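Long-range contact in UDP-N-acetylglucosamine 4,6-dehydratase (Vibrio fischeri, PDB 3PVZ), which probably acts as a lyase that dehydrates UDP-N-acetylglucosamine, and binds NAD in a Rossmann-type domain: residues F56-E70 with F84-I98. Numbering follows the deposited sequence.
Sequences FKRNPQKLHVVDISE and FGYINGDFQTFALDI. With NAD (nicotinamide-adenine-dinucleotide), chain E.
F56 meets F91 in a T-shaped pair, its ring edge against the F91 face, with planes at 83°. I87 puts CG2 over a face of F56, and its CD1 lies 3.7 Å from F56 CE2. L63 runs alongside F91, with CG at the ring edge; V65 CG2 lies against F91 CE1. This apolar cluster is the tight side. On the other sheet face, H64 lies between K62 CE and F94 CE2, which cover its opposite faces. Its NE2 makes weak bonds to the D90 carboxylate at its edge; ND1 bonds to Y113. Q92 NE2 holds D90 OD1 through the syn lone pair at 3.0 Å. The turn end is looser and wetter: N59 OD1 accepts from two waters, one of which accepts from N88 N at 3.0 Å.

Strands 62-66 and 90-94 are parallel, 4.6 Å apart at closest approach. Their ladder runs from D90 N to Q61 O (2.9 Å) through to D67 N and F94 O. Beyond it lies the adenosine site of NAD. D67 accepts from both ribose hydroxyls, O2B to OD1 at 2.7 Å and O3B to OD2 at 2.6 Å; chi1 of -163° swings its carboxylate away from the backbone N. I98 N donates a hydrogen bond to adenine N1A at 3.0 Å.

This is the Rossmann beta-alpha-beta unit joined by helix 70-83, which F56 and V65 touch. Strand 90-94 is outermost in this chain's main sheet; strand 62-66 pairs on its other side with strand 37-41.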
loop_
_atom_site.group_PDB
_atom_site.type_symbol
_atom_site.label_atom_id
_atom_site.label_comp_id
_atom_site.label_asym_id
_atom_site.label_seq_id
_atom_site.Cartn_x
_atom_site.Cartn_y
_atom_site.Cartn_z
ATOM N N PHE A 56 -10.445 -16.481 10.423
ATOM C CA PHE A 56 -10.106 -17.702 9.727
ATOM C C PHE A 56 -9.939 -18.925 10.661
ATOM O O PHE A 56 -10.385 -20.018 10.335
ATOM C CB PHE A 56 -8.822 -17.490 8.922
ATOM C CG PHE A 56 -8.541 -18.601 7.961
ATOM C CD1 PHE A 56 -7.911 -19.734 8.386
ATOM C CD2 PHE A 56 -8.951 -18.528 6.646
ATOM C CE1 PHE A 56 -7.675 -20.776 7.517
ATOM C CE2 PHE A 56 -8.690 -19.580 5.748
ATOM C CZ PHE A 56 -8.040 -20.706 6.216
ATOM N N LYS A 57 -9.280 -18.744 11.794
ATOM C CA LYS A 57 -8.966 -19.852 12.699
ATOM C C LYS A 57 -10.226 -20.377 13.391
ATOM O O LYS A 57 -10.196 -21.453 13.996
ATOM C CB LYS A 57 -7.923 -19.396 13.746
ATOM C CG LYS A 57 -8.378 -18.354 14.746
ATOM C CD LYS A 57 -7.402 -18.160 15.942
ATOM C CE LYS A 57 -6.325 -17.127 15.666
ATOM N NZ LYS A 57 -5.542 -16.700 16.935
ATOM N N ARG A 58 -11.317 -19.605 13.333
ATOM C CA ARG A 58 -12.604 -20.031 13.901
ATOM C C ARG A 58 -13.583 -20.555 12.830
ATOM O O ARG A 58 -14.817 -20.608 13.049
ATOM C CB ARG A 58 -13.216 -18.866 14.650
ATOM C CG ARG A 58 -12.409 -18.580 15.958
ATOM C CD ARG A 58 -12.971 -17.465 16.721
ATOM N NE ARG A 58 -12.261 -17.285 17.980
ATOM C CZ ARG A 58 -11.175 -16.501 18.158
ATOM N NH1 ARG A 58 -10.630 -15.792 17.158
ATOM N NH2 ARG A 58 -10.608 -16.431 19.356
ATOM N N ASN A 59 -13.009 -20.881 11.666
ATOM C CA ASN A 59 -13.639 -21.672 10.613
ATOM C C ASN A 59 -14.936 -21.072 10.052
ATOM O O ASN A 59 -15.979 -21.660 10.200
ATOM C CB ASN A 59 -13.885 -23.078 11.137
ATOM C CG ASN A 59 -14.450 -23.993 10.097
ATOM O OD1 ASN A 59 -14.057 -23.937 8.926
ATOM N ND2 ASN A 59 -15.459 -24.782 10.488
ATOM N N PRO A 60 -14.851 -19.900 9.428
ATOM C CA PRO A 60 -15.982 -19.119 8.971
ATOM C C PRO A 60 -16.659 -19.695 7.710
ATOM O O PRO A 60 -15.983 -20.325 6.879
ATOM C CB PRO A 60 -15.354 -17.819 8.559
ATOM C CG PRO A 60 -13.989 -18.190 8.077
ATOM C CD PRO A 60 -13.562 -19.304 9.010
ATOM N N GLN A 61 -17.946 -19.369 7.512
ATOM C CA GLN A 61 -18.693 -19.913 6.375
ATOM C C GLN A 61 -18.149 -19.277 5.112
ATOM O O GLN A 61 -17.991 -19.904 4.065
ATOM C CB GLN A 61 -20.164 -19.606 6.539
ATOM C CG GLN A 61 -21.192 -20.685 6.501
ATOM C CD GLN A 61 -22.584 -20.022 6.672
ATOM O OE1 GLN A 61 -22.748 -18.998 6.154
ATOM N NE2 GLN A 61 -23.505 -20.584 7.424
ATOM N N LYS A 62 -17.826 -18.003 5.229
ATOM C CA LYS A 62 -17.451 -17.140 4.112
ATOM C C LYS A 62 -16.542 -16.050 4.681
ATOM O O LYS A 62 -16.878 -15.431 5.696
ATOM C CB LYS A 62 -18.684 -16.528 3.436
ATOM C CG LYS A 62 -18.344 -15.777 2.154
ATOM C CD LYS A 62 -19.549 -15.215 1.485
ATOM C CE LYS A 62 -19.206 -14.520 0.147
ATOM N NZ LYS A 62 -20.440 -13.808 -0.329
ATOM N N LEU A 63 -15.373 -15.886 4.036
ATOM C CA LEU A 63 -14.433 -14.863 4.340
ATOM C C LEU A 63 -13.732 -14.330 3.104
ATOM O O LEU A 63 -12.916 -15.003 2.464
ATOM C CB LEU A 63 -13.468 -15.357 5.413
ATOM C CG LEU A 63 -12.214 -14.506 5.691
ATOM C CD1 LEU A 63 -12.704 -13.163 6.181
ATOM C CD2 LEU A 63 -11.199 -15.141 6.670
ATOM N N HIS A 64 -14.067 -13.097 2.764
ATOM C CA HIS A 64 -13.522 -12.421 1.605
ATOM C C HIS A 64 -12.677 -11.260 2.064
ATOM O O HIS A 64 -13.118 -10.471 2.885
ATOM C CB HIS A 64 -14.607 -11.917 0.685
ATOM C CG HIS A 64 -15.263 -12.980 -0.130
ATOM N ND1 HIS A 64 -16.153 -12.688 -1.144
ATOM C CD2 HIS A 64 -15.160 -14.331 -0.091
ATOM C CE1 HIS A 64 -16.567 -13.820 -1.707
ATOM N NE2 HIS A 64 -15.987 -14.834 -1.064
ATOM N N VAL A 65 -11.413 -11.225 1.581
ATOM C CA VAL A 65 -10.454 -10.193 1.945
ATOM C C VAL A 65 -10.190 -9.273 0.747
ATOM O O VAL A 65 -9.940 -9.742 -0.346
ATOM C CB VAL A 65 -9.114 -10.837 2.404
ATOM C CG1 VAL A 65 -8.233 -9.816 3.065
ATOM C CG2 VAL A 65 -9.401 -12.040 3.356
ATOM N N VAL A 66 -10.236 -7.975 0.934
ATOM C CA VAL A 66 -10.006 -7.000 -0.149
ATOM C C VAL A 66 -8.979 -5.938 0.223
ATOM O O VAL A 66 -9.073 -5.324 1.258
ATOM C CB VAL A 66 -11.300 -6.309 -0.470
ATOM C CG1 VAL A 66 -11.115 -5.225 -1.638
ATOM C CG2 VAL A 66 -12.358 -7.345 -0.895
ATOM N N ASP A 67 -7.976 -5.699 -0.620
ATOM C CA ASP A 67 -6.941 -4.723 -0.300
ATOM C C ASP A 67 -6.202 -4.411 -1.569
ATOM O O ASP A 67 -6.102 -5.252 -2.452
ATOM C CB ASP A 67 -5.949 -5.320 0.719
ATOM C CG ASP A 67 -5.114 -4.283 1.395
ATOM O OD1 ASP A 67 -4.203 -3.676 0.745
ATOM O OD2 ASP A 67 -5.327 -4.135 2.619
ATOM N N ILE A 68 -5.671 -3.210 -1.667
ATOM C CA ILE A 68 -4.994 -2.839 -2.885
ATOM C C ILE A 68 -3.646 -3.489 -2.971
ATOM O O ILE A 68 -3.164 -3.659 -4.068
ATOM C CB ILE A 68 -4.829 -1.314 -3.093
ATOM C CG1 ILE A 68 -4.314 -0.639 -1.836
ATOM C CG2 ILE A 68 -6.116 -0.684 -3.478
ATOM C CD1 ILE A 68 -3.993 0.806 -2.037
ATOM N N SER A 69 -3.056 -3.908 -1.853
ATOM C CA SER A 69 -1.727 -4.500 -1.907
ATOM C C SER A 69 -1.790 -5.992 -2.276
ATOM O O SER A 69 -2.111 -6.809 -1.438
ATOM C CB SER A 69 -0.981 -4.297 -0.563
ATOM O OG SER A 69 0.210 -5.067 -0.547
ATOM N N GLU A 70 -1.440 -6.345 -3.522
ATOM C CA GLU A 70 -1.366 -7.773 -3.921
ATOM C C GLU A 70 -0.219 -8.444 -3.240
ATOM O O GLU A 70 -0.339 -9.640 -2.878
ATOM C CB GLU A 70 -1.278 -8.004 -5.442
ATOM C CG GLU A 70 -0.317 -7.122 -6.200
ATOM C CD GLU A 70 0.056 -7.641 -7.580
ATOM O OE1 GLU A 70 -0.621 -8.535 -8.150
ATOM O OE2 GLU A 70 1.064 -7.137 -8.141
ATOM N N PHE A 84 -2.676 -22.149 9.854
ATOM C CA PHE A 84 -3.997 -22.761 10.054
ATOM C C PHE A 84 -4.373 -23.772 9.023
ATOM O O PHE A 84 -5.206 -24.628 9.275
ATOM C CB PHE A 84 -5.073 -21.681 10.109
ATOM C CG PHE A 84 -4.733 -20.525 11.021
ATOM C CD1 PHE A 84 -4.325 -20.746 12.322
ATOM C CD2 PHE A 84 -4.895 -19.208 10.580
ATOM C CE1 PHE A 84 -4.025 -19.675 13.175
ATOM C CE2 PHE A 84 -4.602 -18.114 11.419
ATOM C CZ PHE A 84 -4.169 -18.334 12.698
ATOM N N GLY A 85 -3.795 -23.682 7.842
ATOM C CA GLY A 85 -4.130 -24.626 6.782
ATOM C C GLY A 85 -5.352 -24.129 5.993
ATOM O O GLY A 85 -5.365 -23.000 5.529
ATOM N N TYR A 86 -6.341 -25.000 5.828
ATOM C CA TYR A 86 -7.458 -24.786 4.919
ATOM C C TYR A 86 -8.763 -25.023 5.640
ATOM O O TYR A 86 -8.791 -25.700 6.655
ATOM C CB TYR A 86 -7.377 -25.718 3.699
ATOM C CG TYR A 86 -6.063 -25.596 2.945
ATOM C CD1 TYR A 86 -5.956 -24.769 1.845
ATOM C CD2 TYR A 86 -4.924 -26.279 3.366
ATOM C CE1 TYR A 86 -4.753 -24.630 1.156
ATOM C CE2 TYR A 86 -3.711 -26.158 2.678
ATOM C CZ TYR A 86 -3.642 -25.333 1.573
ATOM O OH TYR A 86 -2.467 -25.174 0.880
ATOM N N ILE A 87 -9.815 -24.393 5.117
ATOM C CA ILE A 87 -11.162 -24.543 5.604
ATOM C C ILE A 87 -12.088 -24.933 4.457
ATOM O O ILE A 87 -11.716 -24.814 3.300
ATOM C CB ILE A 87 -11.701 -23.218 6.237
ATOM C CG1 ILE A 87 -11.713 -22.076 5.191
ATOM C CG2 ILE A 87 -10.917 -22.882 7.497
ATOM C CD1 ILE A 87 -12.146 -20.755 5.739
ATOM N N ASN A 88 -13.316 -25.362 4.782
ATOM C CA ASN A 88 -14.256 -25.843 3.745
ATOM C C ASN A 88 -14.991 -24.680 3.110
ATOM O O ASN A 88 -15.462 -24.801 1.996
ATOM C CB ASN A 88 -15.333 -26.706 4.355
ATOM C CG ASN A 88 -14.791 -27.978 4.943
ATOM O OD1 ASN A 88 -13.745 -28.522 4.483
ATOM N ND2 ASN A 88 -15.526 -28.494 5.963
ATOM N N GLY A 89 -15.063 -23.586 3.863
ATOM C CA GLY A 89 -15.872 -22.402 3.527
ATOM C C GLY A 89 -15.221 -21.554 2.465
ATOM O O GLY A 89 -14.205 -21.926 1.883
ATOM N N ASP A 90 -15.875 -20.434 2.166
ATOM C CA ASP A 90 -15.595 -19.695 0.972
ATOM C C ASP A 90 -14.592 -18.619 1.361
ATOM O O ASP A 90 -14.993 -17.492 1.731
ATOM C CB ASP A 90 -16.935 -19.130 0.469
ATOM C CG ASP A 90 -16.820 -18.229 -0.725
ATOM O OD1 ASP A 90 -15.731 -18.103 -1.320
ATOM O OD2 ASP A 90 -17.865 -17.621 -1.073
ATOM N N PHE A 91 -13.300 -18.970 1.253
ATOM C CA PHE A 91 -12.198 -18.050 1.520
ATOM C C PHE A 91 -11.572 -17.564 0.202
ATOM O O PHE A 91 -11.116 -18.352 -0.621
ATOM C CB PHE A 91 -11.094 -18.710 2.380
ATOM C CG PHE A 91 -9.935 -17.799 2.621
ATOM C CD1 PHE A 91 -10.074 -16.709 3.403
ATOM C CD2 PHE A 91 -8.723 -17.994 1.972
ATOM C CE1 PHE A 91 -9.034 -15.825 3.618
ATOM C CE2 PHE A 91 -7.696 -17.114 2.168
ATOM C CZ PHE A 91 -7.858 -16.022 3.014
ATOM N N GLN A 92 -11.608 -16.258 -0.020
ATOM C CA GLN A 92 -11.049 -15.661 -1.241
ATOM C C GLN A 92 -10.519 -14.262 -0.971
ATOM O O GLN A 92 -11.072 -13.508 -0.172
ATOM C CB GLN A 92 -12.079 -15.595 -2.354
ATOM C CG GLN A 92 -12.741 -16.911 -2.783
ATOM C CD GLN A 92 -13.618 -16.706 -4.022
ATOM O OE1 GLN A 92 -13.080 -16.409 -5.097
ATOM N NE2 GLN A 92 -14.986 -16.760 -3.851
ATOM N N THR A 93 -9.501 -13.899 -1.744
ATOM C CA THR A 93 -8.865 -12.626 -1.644
ATOM C C THR A 93 -8.949 -11.907 -3.005
ATOM O O THR A 93 -8.926 -12.516 -4.041
ATOM C CB THR A 93 -7.397 -12.818 -1.211
ATOM O OG1 THR A 93 -6.707 -13.446 -2.288
ATOM C CG2 THR A 93 -7.318 -13.719 0.031
ATOM N N PHE A 94 -8.996 -10.580 -2.976
ATOM C CA PHE A 94 -9.271 -9.745 -4.131
ATOM C C PHE A 94 -8.452 -8.495 -3.936
ATOM O O PHE A 94 -8.692 -7.723 -2.994
ATOM C CB PHE A 94 -10.800 -9.317 -4.166
ATOM C CG PHE A 94 -11.774 -10.489 -4.283
ATOM C CD1 PHE A 94 -12.115 -11.001 -5.512
ATOM C CD2 PHE A 94 -12.282 -11.108 -3.148
ATOM C CE1 PHE A 94 -12.942 -12.107 -5.630
ATOM C CE2 PHE A 94 -13.129 -12.178 -3.225
ATOM C CZ PHE A 94 -13.481 -12.696 -4.478
ATOM N N ALA A 95 -7.528 -8.238 -4.851
ATOM C CA ALA A 95 -6.629 -7.086 -4.736
ATOM C C ALA A 95 -7.272 -5.874 -5.385
ATOM O O ALA A 95 -6.820 -5.414 -6.428
ATOM C CB ALA A 95 -5.254 -7.398 -5.409
ATOM N N LEU A 96 -8.320 -5.364 -4.762
ATOM C CA LEU A 96 -9.133 -4.311 -5.334
ATOM C C LEU A 96 -9.027 -3.037 -4.464
ATOM O O LEU A 96 -8.759 -3.098 -3.255
ATOM C CB LEU A 96 -10.572 -4.779 -5.384
ATOM C CG LEU A 96 -11.009 -5.991 -6.214
ATOM C CD1 LEU A 96 -12.563 -6.254 -6.023
ATOM C CD2 LEU A 96 -10.653 -5.766 -7.625
ATOM N N ASP A 97 -9.136 -1.901 -5.122
ATOM C CA ASP A 97 -9.253 -0.633 -4.512
ATOM C C ASP A 97 -10.754 -0.382 -4.294
ATOM O O ASP A 97 -11.552 -0.431 -5.235
ATOM C CB ASP A 97 -8.711 0.403 -5.474
ATOM C CG ASP A 97 -8.700 1.815 -4.885
ATOM O OD1 ASP A 97 -9.715 2.247 -4.251
ATOM O OD2 ASP A 97 -7.661 2.502 -5.072
ATOM N N ILE A 98 -11.123 -0.066 -3.073
ATOM C CA ILE A 98 -12.533 0.032 -2.682
ATOM C C ILE A 98 -13.255 1.195 -3.426
ATOM O O ILE A 98 -14.490 1.166 -3.595
ATOM C CB ILE A 98 -12.592 0.234 -1.182
ATOM C CG1 ILE A 98 -12.131 -1.031 -0.465
ATOM C CG2 ILE A 98 -13.994 0.626 -0.690
ATOM C CD1 ILE A 98 -11.755 -0.738 1.014
HETATM P PA NAD E . -2.203 -0.223 7.471
HETATM O O1A NAD E . -1.492 0.813 6.662
HETATM O O2A NAD E . -1.278 -1.360 7.781
HETATM O O5B NAD E . -3.280 -1.005 6.600
HETATM C C5B NAD E . -4.255 -0.185 5.920
HETATM C C4B NAD E . -4.705 -1.084 4.763
HETATM O O4B NAD E . -5.704 -0.479 3.968
HETATM C C3B NAD E . -3.494 -1.402 3.830
HETATM O O3B NAD E . -3.344 -2.794 3.639
HETATM C C2B NAD E . -3.874 -0.664 2.525
HETATM O O2B NAD E . -3.286 -1.206 1.348
HETATM C C1B NAD E . -5.410 -0.799 2.634
HETATM N N9A NAD E . -6.079 0.178 1.787
HETATM C C8A NAD E . -5.906 1.507 1.789
HETATM N N7A NAD E . -6.616 2.071 0.867
HETATM C C5A NAD E . -7.363 1.085 0.283
HETATM C C6A NAD E . -8.291 1.049 -0.754
HETATM N N6A NAD E . -8.656 2.249 -1.314
HETATM N N1A NAD E . -8.826 -0.107 -1.133
HETATM C C2A NAD E . -8.460 -1.247 -0.556
HETATM N N3A NAD E . -7.570 -1.258 0.404
HETATM C C4A NAD E . -7.015 -0.136 0.843
HETATM O O3 NAD E . -2.854 0.480 8.764
HETATM P PN NAD E . -3.141 -0.416 10.094
HETATM O O1N NAD E . -1.986 -0.274 11.072
HETATM O O2N NAD E . -3.562 -1.820 9.943
HETATM O O5D NAD E . -4.288 0.545 10.795
HETATM C C5D NAD E . -5.566 0.339 10.212
HETATM C C4D NAD E . -6.574 1.290 10.869
HETATM O O4D NAD E . -6.371 1.316 12.317
HETATM C C3D NAD E . -6.323 2.736 10.387
HETATM O O3D NAD E . -7.517 3.551 10.407
HETATM C C2D NAD E . -5.404 3.308 11.490
HETATM O O2D NAD E . -5.471 4.739 11.576
HETATM C C1D NAD E . -6.002 2.660 12.737
HETATM N N1N NAD E . -5.064 2.649 13.871
HETATM C C2N NAD E . -3.908 1.988 13.735
HETATM C C3N NAD E . -2.999 1.932 14.771
HETATM C C7N NAD E . -1.710 1.234 14.631
HETATM O O7N NAD E . -0.939 1.313 15.585
HETATM N N7N NAD E . -1.354 0.571 13.520
HETATM C C4N NAD E . -3.299 2.584 15.992
HETATM C C5N NAD E . -4.513 3.243 16.098
HETATM C C6N NAD E . -5.385 3.272 15.008
HETATM O O HOH W 1 -15.332 -22.898 6.739
HETATM O O HOH W 2 -13.384 -26.210 7.662
#